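Xylanase and alpha-amylase inhibitor protein (Scadoxus multiflorus, PDB 3MU7) inhibits xylanase and alpha-amylase, and is built on the TIM-barrel fold of glycoside hydrolase family 18. Local coordinates at residues R16-E19 and A20-S24; W201-W204 and S205-R209; L35-G39 and G40-P44; T232-F236 and S237-N241. All blocks are in the same frame, centred on the assembly; numbering follows the deposited sequence. Where two conformers were deposited one is given.

Interaction 1: R16-E19 and A20-S24; sequences RSLE and ATCDS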
loop_
_atom_site.group_PDB
_atom_site.type_symbol
_atom_site.label_atom_id
_atom_site.label_comp_id
_atom_site.label_asym_id
_atom_site.label_seq_id
_atom_site.Cartn_x
_atom_site.Cartn_y
_atom_site.Cartn_z
ATOM N N ARG A 16 -6.484 -16.526 0.530
ATOM C CA ARG A 16 -7.166 -16.395 1.811
ATOM C C ARG A 16 -8.048 -15.140 1.782
ATOM O O ARG A 16 -7.597 -14.064 1.358
ATOM C CB ARG A 16 -6.106 -16.280 2.910
ATOM C CG ARG A 16 -6.648 -16.022 4.313
ATOM C CD ARG A 16 -5.530 -15.842 5.338
ATOM N NE ARG A 16 -4.670 -14.707 4.993
ATOM C CZ ARG A 16 -3.478 -14.473 5.533
ATOM N NH1 ARG A 16 -2.981 -15.283 6.465
ATOM N NH2 ARG A 16 -2.774 -13.429 5.125
ATOM N N SER A 17 -9.295 -15.268 2.232
ATOM C CA SER A 17 -10.256 -14.178 2.158
ATOM C C SER A 17 -9.779 -12.935 2.909
ATOM O O SER A 17 -8.922 -13.011 3.794
ATOM C CB SER A 17 -11.607 -14.615 2.719
ATOM O OG SER A 17 -11.525 -14.729 4.123
ATOM N N LEU A 18 -10.368 -11.796 2.574
ATOM C CA LEU A 18 -10.033 -10.559 3.256
ATOM C C LEU A 18 -10.324 -10.675 4.752
ATOM O O LEU A 18 -9.485 -10.321 5.584
ATOM C CB LEU A 18 -10.792 -9.389 2.639
ATOM C CG LEU A 18 -10.607 -8.033 3.328
ATOM C CD1 LEU A 18 -9.144 -7.651 3.418
ATOM C CD2 LEU A 18 -11.378 -6.969 2.592
ATOM N N GLU A 19 -11.502 -11.188 5.104
ATOM C CA GLU A 19 -11.843 -11.325 6.520
ATOM C C GLU A 19 -10.891 -12.280 7.257
ATOM O O GLU A 19 -10.480 -11.985 8.378
ATOM C CB GLU A 19 -13.320 -11.693 6.725
ATOM C CG GLU A 19 -13.740 -13.003 6.082
ATOM C CD GLU A 19 -15.244 -13.154 5.916
ATOM O OE1 GLU A 19 -16.004 -12.231 6.285
ATOM O OE2 GLU A 19 -15.663 -14.203 5.381
ATOM N N ALA A 20 -10.511 -13.393 6.629
ATOM C CA ALA A 20 -9.569 -14.323 7.258
ATOM C C ALA A 20 -8.167 -13.726 7.373
ATOM O O ALA A 20 -7.442 -13.985 8.334
ATOM C CB ALA A 20 -9.541 -15.646 6.520
ATOM N N THR A 21 -7.795 -12.908 6.397
ATOM C CA THR A 21 -6.523 -12.192 6.439
ATOM C C THR A 21 -6.479 -11.308 7.686
ATOM O O THR A 21 -5.520 -11.341 8.464
ATOM C CB THR A 21 -6.338 -11.395 5.136
ATOM O OG1 THR A 21 -6.211 -12.325 4.057
ATOM C CG2 THR A 21 -5.106 -10.509 5.167
ATOM N N CYS A 22 -7.550 -10.559 7.912
ATOM C CA CYS A 22 -7.641 -9.732 9.103
ATOM C C CYS A 22 -7.662 -10.551 10.384
ATOM O O CYS A 22 -7.050 -10.153 11.372
ATOM C CB CYS A 22 -8.850 -8.815 9.011
ATOM S SG CYS A 22 -8.584 -7.623 7.698
ATOM N N ASP A 23 -8.333 -11.700 10.354
ATOM C CA ASP A 23 -8.422 -12.584 11.524
ATOM C C ASP A 23 -7.090 -13.185 11.965
ATOM O O ASP A 23 -6.973 -13.669 13.086
ATOM C CB ASP A 23 -9.438 -13.700 11.278
ATOM C CG ASP A 23 -10.861 -13.224 11.393
ATOM O OD1 ASP A 23 -11.096 -12.170 12.011
ATOM O OD2 ASP A 23 -11.744 -13.930 10.865
ATOM N N SER A 24 -6.085 -13.160 11.096
ATOM C CA SER A 24 -4.760 -13.641 11.475
ATOM C C SER A 24 -4.203 -12.857 12.661
ATOM O O SER A 24 -3.407 -13.384 13.436
ATOM C CB SER A 24 -3.785 -13.529 10.305
ATOM O OG SER A 24 -3.393 -12.185 10.096
#
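Three hydrogen bonds meet round the Thr21 hydroxyl and the Ser17 carbonyl. Arg16 NE gives its N-H to Thr21 OG1 at 3.0 Å, bent to 142° and tilted from the guanidinium plane, and Thr21 OG1 in turn donates to Ser17 O at 2.8 Å. Ser17 O also accepts from Thr21 N. A chi1 of -66° sets OG1 beside the Thr21 backbone N, which lets hydroxyl and amide reach the same carbonyl.

Ser17 is the N-cap of helix 18-23, its OG accepting from Ala20 N at 3.0 Å. Within the helix, Leu18 O accepts from Cys22 N and Glu19 O from Asp23 N.

Van der Waals contacts add to this. Arg16 CG lies 3.7 Å from Ala20 CB, Thr21 CA lies over one face of the guanidinium, and Leu18 CD1 approaches Cys22 SG, the disulfide partner of Cys63. Beyond the segments, Arg16 NH2 bonds Ser256 and Tyr27.

Were Arg16 an alanine, Thr21 OG1 would probably lose its N-H donor, and Ser256 and Tyr27 the guanidinium that joins them to this turn. At this helix start Ser17 OG satisfies a first-turn amide, while Thr21 OG1 links the arginine to a carbonyl that already holds a backbone bond.

Interaction 2: W201-W204 and S205-R209; sequences WKEW and SMKAR
This is a local i to i+4 contact over the last turns of helix 195-207, the helix between strands 176-180 and 213-218 in a beta-alpha-beta unit of the TIM barrel. Four backbone bonds carry the helical repeat to its end: Ser205 N to Trp201 O, Met206 N to Lys202 O, Lys207 N to Glu203 O and Ala208 N to Trp204 O. The last of these, 2.9 Å from Ala208 N to Trp204 O, is made by the first residue to leave helical backbone angles.

Against the buried Trp201 indole, Ser205 CB sits over one face, 3.8 Å from the centroid of the six-membered ring and 21° from its normal, a CH-pi contact. Ser205 is modelled in two conformers; in one, with chi1 at 57°, its OG turns back along the helix, 2.9 Å from Trp201 O and 3.1 Å from Lys202 O. Trp204 uses its rim instead: Ala208 CB lies near the ring plane, 3.9 Å from Trp204 CE3. Trp204 NE1 donates to Cys158 O, and Tyr160 meets the indole edge-to-face. Trp201 packs on Val213 and Leu215, Trp204 on Ile177 and Val179 of strand 176-180.

On the outer side, Lys207 CD lies 3.5 Å from Glu203 OE2, but Lys207 NZ stays 4.8 Å from that oxygen, so any attraction between these opposite charges is probably modest. Chemically the turn is divided: two indoles, met at a face and at an edge, seat it on the strands, and its acidic and basic side chains occupy the outer side.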
loop_
_atom_site.group_PDB
_atom_site.type_symbol
_atom_site.label_atom_id
_atom_site.label_comp_id
_atom_site.label_asym_id
_atom_site.label_seq_id
_atom_site.Cartn_x
_atom_site.Cartn_y
_atom_site.Cartn_z
ATOM N N TRP A 201 17.634 2.267 2.976
ATOM C CA TRP A 201 16.811 2.556 4.149
ATOM C C TRP A 201 17.251 3.836 4.850
ATOM O O TRP A 201 16.416 4.656 5.221
ATOM C CB TRP A 201 16.828 1.407 5.162
ATOM C CG TRP A 201 16.355 1.877 6.519
ATOM C CD1 TRP A 201 17.129 2.142 7.615
ATOM C CD2 TRP A 201 15.012 2.201 6.894
ATOM N NE1 TRP A 201 16.350 2.592 8.651
ATOM C CE2 TRP A 201 15.044 2.635 8.238
ATOM C CE3 TRP A 201 13.782 2.159 6.225
ATOM C CZ2 TRP A 201 13.891 3.019 8.930
ATOM C CZ3 TRP A 201 12.635 2.544 6.912
ATOM C CH2 TRP A 201 12.700 2.964 8.251
ATOM N N LYS A 202 18.551 4.023 5.036
ATOM C CA LYS A 202 19.058 5.204 5.726
ATOM C C LYS A 202 18.632 6.463 5.011
ATOM O O LYS A 202 18.209 7.406 5.613
ATOM C CB LYS A 202 20.605 5.155 5.898
ATOM C CG LYS A 202 21.089 4.230 7.003
ATOM C CD LYS A 202 22.632 4.113 7.090
ATOM C CE LYS A 202 23.022 2.670 7.402
ATOM N NZ LYS A 202 23.877 2.637 8.488
ATOM N N GLU A 203 18.745 6.423 3.691
ATOM C CA GLU A 203 18.335 7.581 2.916
ATOM C C GLU A 203 16.830 7.861 3.011
ATOM O O GLU A 203 16.424 9.002 3.235
ATOM C CB GLU A 203 18.769 7.491 1.455
ATOM C CG GLU A 203 18.437 8.783 0.739
ATOM C CD GLU A 203 19.119 8.974 -0.592
ATOM O OE1 GLU A 203 19.488 7.989 -1.261
ATOM O OE2 GLU A 203 19.261 10.148 -0.970
ATOM N N TRP A 204 16.012 6.823 2.831
ATOM C CA TRP A 204 14.557 6.977 2.928
ATOM C C TRP A 204 14.137 7.486 4.300
ATOM O O TRP A 204 13.338 8.418 4.406
ATOM C CB TRP A 204 13.843 5.668 2.591
ATOM C CG TRP A 204 13.758 5.424 1.120
ATOM C CD1 TRP A 204 14.591 4.654 0.359
ATOM C CD2 TRP A 204 12.789 5.971 0.229
ATOM N NE1 TRP A 204 14.199 4.688 -0.956
ATOM C CE2 TRP A 204 13.093 5.490 -1.065
ATOM C CE3 TRP A 204 11.694 6.828 0.395
ATOM C CZ2 TRP A 204 12.334 5.835 -2.184
ATOM C CZ3 TRP A 204 10.947 7.170 -0.710
ATOM C CH2 TRP A 204 11.270 6.675 -1.989
ATOM N N SER A 205 14.695 6.894 5.350
ATOM C CA SER A 205 14.314 7.298 6.694
ATOM C C SER A 205 14.763 8.727 7.006
ATOM O O SER A 205 14.079 9.429 7.743
ATOM C CB SER A 205 14.808 6.301 7.745
ATOM O OG SER A 205 16.206 6.133 7.674
ATOM N N MET A 206 15.876 9.167 6.425
ATOM C CA MET A 206 16.335 10.539 6.636
ATOM C C MET A 206 15.544 11.562 5.822
ATOM O O MET A 206 15.195 12.629 6.330
ATOM C CB MET A 206 17.818 10.673 6.301
ATOM C CG MET A 206 18.433 11.989 6.757
ATOM S SD MET A 206 20.093 12.228 6.112
ATOM C CE MET A 206 19.795 13.427 4.825
ATOM N N LYS A 207 15.269 11.245 4.562
ATOM C CA LYS A 207 14.794 12.256 3.620
ATOM C C LYS A 207 13.305 12.243 3.297
ATOM O O LYS A 207 12.763 13.264 2.882
ATOM C CB LYS A 207 15.589 12.180 2.318
ATOM C CG LYS A 207 17.084 12.360 2.496
ATOM C CD LYS A 207 17.784 12.454 1.151
ATOM C CE LYS A 207 19.268 12.758 1.308
ATOM N NZ LYS A 207 19.506 14.156 1.750
ATOM N N ALA A 208 12.638 11.102 3.453
ATOM C CA ALA A 208 11.232 11.023 3.055
ATOM C C ALA A 208 10.380 11.868 3.986
ATOM O O ALA A 208 10.433 11.707 5.205
ATOM C CB ALA A 208 10.762 9.592 3.053
ATOM N N ARG A 209 9.593 12.770 3.408
ATOM C CA ARG A 209 8.797 13.697 4.205
ATOM C C ARG A 209 7.471 13.059 4.591
ATOM O O ARG A 209 6.400 13.385 4.066
ATOM C CB ARG A 209 8.619 15.025 3.473
ATOM C CG ARG A 209 9.941 15.732 3.199
ATOM C CD ARG A 209 9.710 17.138 2.695
ATOM N NE ARG A 209 9.314 18.028 3.781
ATOM C CZ ARG A 209 8.474 19.056 3.665
ATOM N NH1 ARG A 209 7.894 19.354 2.503
ATOM N NH2 ARG A 209 8.207 19.790 4.734
#

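Interaction 3: L35-G39 and G40-P44; sequences LNTFG and GGQTP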
loop_
_atom_site.group_PDB
_atom_site.type_symbol
_atom_site.label_atom_id
_atom_site.label_comp_id
_atom_site.label_asym_id
_atom_site.label_seq_id
_atom_site.Cartn_x
_atom_site.Cartn_y
_atom_site.Cartn_z
ATOM N N LEU A 35 -7.210 -0.467 -7.995
ATOM C CA LEU A 35 -7.907 0.304 -9.020
ATOM C C LEU A 35 -6.842 0.588 -10.073
ATOM O O LEU A 35 -6.079 1.559 -9.964
ATOM C CB LEU A 35 -8.489 1.596 -8.450
ATOM C CG LEU A 35 -9.448 2.318 -9.404
ATOM C CD1 LEU A 35 -10.841 1.711 -9.328
ATOM C CD2 LEU A 35 -9.510 3.811 -9.116
ATOM N N ASN A 36 -6.763 -0.296 -11.065
ATOM C CA ASN A 36 -5.664 -0.279 -12.022
ATOM C C ASN A 36 -6.005 0.355 -13.366
ATOM O O ASN A 36 -5.175 0.353 -14.280
ATOM C CB ASN A 36 -5.142 -1.700 -12.242
ATOM C CG ASN A 36 -6.044 -2.511 -13.141
ATOM O OD1 ASN A 36 -7.256 -2.295 -13.188
ATOM N ND2 ASN A 36 -5.450 -3.447 -13.880
ATOM N N THR A 37 -7.219 0.886 -13.472
ATOM C CA THR A 37 -7.705 1.485 -14.704
ATOM C C THR A 37 -8.335 2.823 -14.374
ATOM O O THR A 37 -9.287 2.893 -13.598
ATOM C CB THR A 37 -8.755 0.577 -15.369
ATOM O OG1 THR A 37 -8.194 -0.723 -15.568
ATOM C CG2 THR A 37 -9.199 1.143 -16.710
ATOM N N PHE A 38 -7.768 3.879 -14.948
ATOM C CA PHE A 38 -8.310 5.230 -14.857
ATOM C C PHE A 38 -7.528 6.153 -15.768
ATOM O O PHE A 38 -6.447 5.807 -16.223
ATOM C CB PHE A 38 -8.303 5.774 -13.411
ATOM C CG PHE A 38 -6.957 5.736 -12.727
ATOM C CD1 PHE A 38 -5.987 6.705 -12.983
ATOM C CD2 PHE A 38 -6.675 4.745 -11.799
ATOM C CE1 PHE A 38 -4.748 6.674 -12.326
ATOM C CE2 PHE A 38 -5.446 4.712 -11.136
ATOM C CZ PHE A 38 -4.484 5.676 -11.400
ATOM N N GLY A 39 -8.094 7.331 -16.017
ATOM C CA GLY A 39 -7.430 8.367 -16.791
ATOM C C GLY A 39 -7.521 8.160 -18.283
ATOM O O GLY A 39 -7.822 7.060 -18.760
ATOM N N GLY A 40 -7.261 9.238 -19.019
ATOM C CA GLY A 40 -7.216 9.203 -20.479
ATOM C C GLY A 40 -8.459 8.606 -21.110
ATOM O O GLY A 40 -8.373 7.669 -21.912
ATOM N N GLY A 41 -9.615 9.129 -20.721
ATOM C CA GLY A 41 -10.884 8.726 -21.322
ATOM C C GLY A 41 -11.442 7.388 -20.877
ATOM O O GLY A 41 -12.533 7.009 -21.295
ATOM N N GLN A 42 -10.702 6.667 -20.038
ATOM C CA GLN A 42 -11.179 5.396 -19.504
ATOM C C GLN A 42 -12.122 5.594 -18.331
ATOM O O GLN A 42 -12.014 6.567 -17.582
ATOM C CB GLN A 42 -10.014 4.522 -19.056
ATOM C CG GLN A 42 -9.291 3.836 -20.190
ATOM C CD GLN A 42 -8.104 3.044 -19.704
ATOM O OE1 GLN A 42 -8.048 1.828 -19.870
ATOM N NE2 GLN A 42 -7.151 3.728 -19.085
ATOM N N THR A 43 -13.053 4.662 -18.178
ATOM C CA THR A 43 -13.850 4.597 -16.969
ATOM C C THR A 43 -13.036 3.858 -15.896
ATOM O O THR A 43 -12.242 2.974 -16.225
ATOM C CB THR A 43 -15.226 3.942 -17.226
ATOM O OG1 THR A 43 -16.061 4.099 -16.075
ATOM C CG2 THR A 43 -15.090 2.477 -17.575
ATOM N N PRO A 44 -13.204 4.238 -14.615
ATOM C CA PRO A 44 -12.430 3.593 -13.555
ATOM C C PRO A 44 -12.788 2.118 -13.427
ATOM O O PRO A 44 -13.954 1.751 -13.575
ATOM C CB PRO A 44 -12.864 4.357 -12.300
ATOM C CG PRO A 44 -14.247 4.844 -12.633
ATOM C CD PRO A 44 -14.167 5.214 -14.072
HETATM O O HOH W 1 -11.061 6.689 -15.300
#
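Thr37 and Gln42 cross at about a right angle, the methyl of one against the amide of the other. Thr37 CG2 reaches Gln42 OE1 at 3.4 Å and lies 3.6 Å from Thr43 O. A chi1 of -55° puts this methyl anti to the Thr37 backbone N. The other end of the amide turns to the first segment's backbone: Gln42 NE2 makes a weak bond to Gly39 O, long at 3.4 Å though nearly straight at 171°, and NE2 has a stronger partner in Pro80 O.

Gly39 O also accepts from Gln42 N at 3.2 Å, the donor standing well above the carbonyl plane, and this bond closes the type I' turn from Gly39 to Gln42. At its two central positions Gly40 and Gly41 have positive phi, which favours glycine. A water accepts from Gly39 N and donates to Gln42 O. Pro44 CA points a C-H at Thr37 O, 3.2 Å apart.

With an alanine in place of Gln42, Pro80 O would probably lose its amide donor, Gly39 O its weak second one, and the Thr37 methyl its flat neighbour. The chemistry implies a reversal after strand 29-37 held by backbone, water and one amide, with little apolar packing between its arms.

Interaction 4: T232-F236 and S237-N241; sequences TKVKF and SVFPN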
loop_
_atom_site.group_PDB
_atom_site.type_symbol
_atom_site.label_atom_id
_atom_site.label_comp_id
_atom_site.label_asym_id
_atom_site.label_seq_id
_atom_site.Cartn_x
_atom_site.Cartn_y
_atom_site.Cartn_z
ATOM N N THR A 232 14.217 -14.331 9.407
ATOM C CA THR A 232 15.238 -14.262 10.477
ATOM C C THR A 232 16.311 -13.236 10.131
ATOM O O THR A 232 16.856 -12.631 11.061
ATOM C CB THR A 232 15.930 -15.624 10.682
ATOM O OG1 THR A 232 14.948 -16.590 11.101
ATOM C CG2 THR A 232 16.828 -15.392 11.786
ATOM N N LYS A 233 16.645 -13.029 8.878
ATOM C CA LYS A 233 17.588 -12.055 8.475
ATOM C C LYS A 233 17.008 -10.630 8.655
ATOM O O LYS A 233 17.700 -9.717 9.016
ATOM C CB LYS A 233 18.083 -12.259 7.087
ATOM C CG LYS A 233 18.925 -13.503 6.913
ATOM C CD LYS A 233 19.549 -13.634 5.533
ATOM C CE LYS A 233 20.384 -14.846 5.390
ATOM N NZ LYS A 233 21.022 -14.968 4.047
ATOM N N VAL A 234 15.713 -10.446 8.303
ATOM C CA VAL A 234 15.138 -9.118 8.530
ATOM C C VAL A 234 15.193 -8.768 10.039
ATOM O O VAL A 234 15.617 -7.672 10.379
ATOM C CB VAL A 234 13.652 -9.125 8.041
ATOM C CG1 VAL A 234 13.002 -7.759 8.383
ATOM C CG2 VAL A 234 13.539 -9.355 6.518
ATOM N N LYS A 235 14.809 -9.704 10.878
ATOM C CA LYS A 235 14.835 -9.446 12.306
ATOM C C LYS A 235 16.260 -9.134 12.809
ATOM O O LYS A 235 16.467 -8.227 13.621
ATOM C CB LYS A 235 14.239 -10.639 13.083
ATOM C CG LYS A 235 12.778 -10.869 12.818
ATOM C CD LYS A 235 12.461 -12.313 13.265
ATOM C CE LYS A 235 11.940 -12.310 14.597
ATOM N NZ LYS A 235 11.259 -13.614 14.991
ATOM N N PHE A 236 17.199 -9.916 12.371
ATOM C CA PHE A 236 18.561 -9.776 12.875
ATOM C C PHE A 236 19.274 -8.569 12.351
ATOM O O PHE A 236 19.953 -7.817 13.073
ATOM C CB PHE A 236 19.388 -11.022 12.513
ATOM C CG PHE A 236 20.774 -10.974 13.009
ATOM C CD1 PHE A 236 21.064 -11.297 14.364
ATOM C CD2 PHE A 236 21.771 -10.660 12.185
ATOM C CE1 PHE A 236 22.410 -11.303 14.827
ATOM C CE2 PHE A 236 23.131 -10.635 12.667
ATOM C CZ PHE A 236 23.437 -11.025 14.023
ATOM N N SER A 237 19.131 -8.300 11.016
ATOM C CA SER A 237 19.948 -7.297 10.319
ATOM C C SER A 237 19.270 -6.054 10.072
ATOM O O SER A 237 20.007 -5.007 9.959
ATOM C CB SER A 237 20.328 -7.779 8.948
ATOM O OG SER A 237 21.084 -8.912 8.966
ATOM N N VAL A 238 17.962 -5.997 9.957
ATOM C CA VAL A 238 17.285 -4.734 9.616
ATOM C C VAL A 238 16.739 -4.048 10.842
ATOM O O VAL A 238 16.938 -2.829 10.995
ATOM C CB VAL A 238 16.094 -5.030 8.627
ATOM C CG1 VAL A 238 15.248 -3.736 8.363
ATOM C CG2 VAL A 238 16.617 -5.578 7.320
ATOM N N PHE A 239 16.058 -4.736 11.711
ATOM C CA PHE A 239 15.375 -4.135 12.827
ATOM C C PHE A 239 16.197 -3.298 13.808
ATOM O O PHE A 239 15.743 -2.277 14.190
ATOM C CB PHE A 239 14.487 -5.105 13.580
ATOM C CG PHE A 239 13.250 -5.547 12.795
ATOM C CD1 PHE A 239 12.908 -4.975 11.582
ATOM C CD2 PHE A 239 12.465 -6.528 13.265
ATOM C CE1 PHE A 239 11.786 -5.405 10.883
ATOM C CE2 PHE A 239 11.335 -6.969 12.547
ATOM C CZ PHE A 239 11.032 -6.403 11.382
ATOM N N PRO A 240 17.390 -3.742 14.239
ATOM C CA PRO A 240 18.141 -2.917 15.201
ATOM C C PRO A 240 18.445 -1.526 14.633
ATOM O O PRO A 240 18.210 -0.603 15.310
ATOM C CB PRO A 240 19.427 -3.735 15.444
ATOM C CG PRO A 240 18.993 -5.156 15.196
ATOM C CD PRO A 240 18.060 -5.031 13.997
ATOM N N ASN A 241 18.886 -1.418 13.412
ATOM C CA ASN A 241 19.142 -0.079 12.847
ATOM C C ASN A 241 17.822 0.647 12.507
ATOM O O ASN A 241 17.680 1.763 12.835
ATOM C CB ASN A 241 20.043 -0.200 11.641
ATOM C CG ASN A 241 20.743 1.085 11.291
ATOM O OD1 ASN A 241 20.444 2.091 11.833
ATOM N ND2 ASN A 241 21.795 0.987 10.494
#
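Ser237 opens the second segment beside Lys233 and Phe236. Its amide donates to Lys233 O at 2.8 Å, the ordinary helical bond, and Ser237 OG lies 3.7 Å from Phe236 CD2. The Phe236 ring is carried outward by a chi1 of -179°, and the side chain of Lys233 also leads away, its NZ bonded to Tyr189 OH.

Val238 N makes the usual bond to Val234 O at 2.9 Å, but Phe239 N shares that acceptor at 3.3 Å, from five residues on; this second bond, running nearly straight out from the carbonyl, is the mark of a pi-type turn at 234-236. Val238 CB comes 4.1 Å from Val234 CG1, and the two valines face inward: Val234 on Phe217 and Val238 on Leu215, both of strand 213-218. Helix 231-242 is the crossover from that strand to strand 248-254, one of the beta-alpha-beta units of the TIM barrel.

Phe239 follows, with chi1 at -69° carrying its ring back toward the preceding turn. There Val234 CG1 meets Phe239 CE1 at 3.6 Å and CZ slightly farther off, while Val234 O stands over one face, offset toward the rim. Lys235 CG lies 4.2 Å from Phe239 CE2, its chain passing obliquely before NZ reaches Lys267 O.

Pro240 has no amide proton to give. Its CD instead rests 3.5 Å from Phe236 O, and the helix kinks here: the short axes of 232-236 and 237-241 differ in direction by 23°.

How the interactions relate
Each contact has a buried part (Leu18, Thr21 and Cys22; Trp201, Trp204 and Ala208; Leu35 and Phe38; Val234 and Val238) and an exposed one, such as Met206, Lys207, Gly40, Gly41, Phe236 or Pro240. Interactions 1, 2 and 4 belong to helices that cross between parallel strands; interaction 3 joins the end of strand 29-37 to the loop leading to strand 45-46. Interactions 2 and 4 flank strand 213-218 and touch through Lys202 and Asn241. Interactions 1 and 3 lie on consecutive elements, their nearest atoms about 13 Å apart. A helix start relies on polar side chains, a helix end on indoles, a distorted helix middle on valine and phenylalanine, and the loop on a glycine turn, a water and one amide.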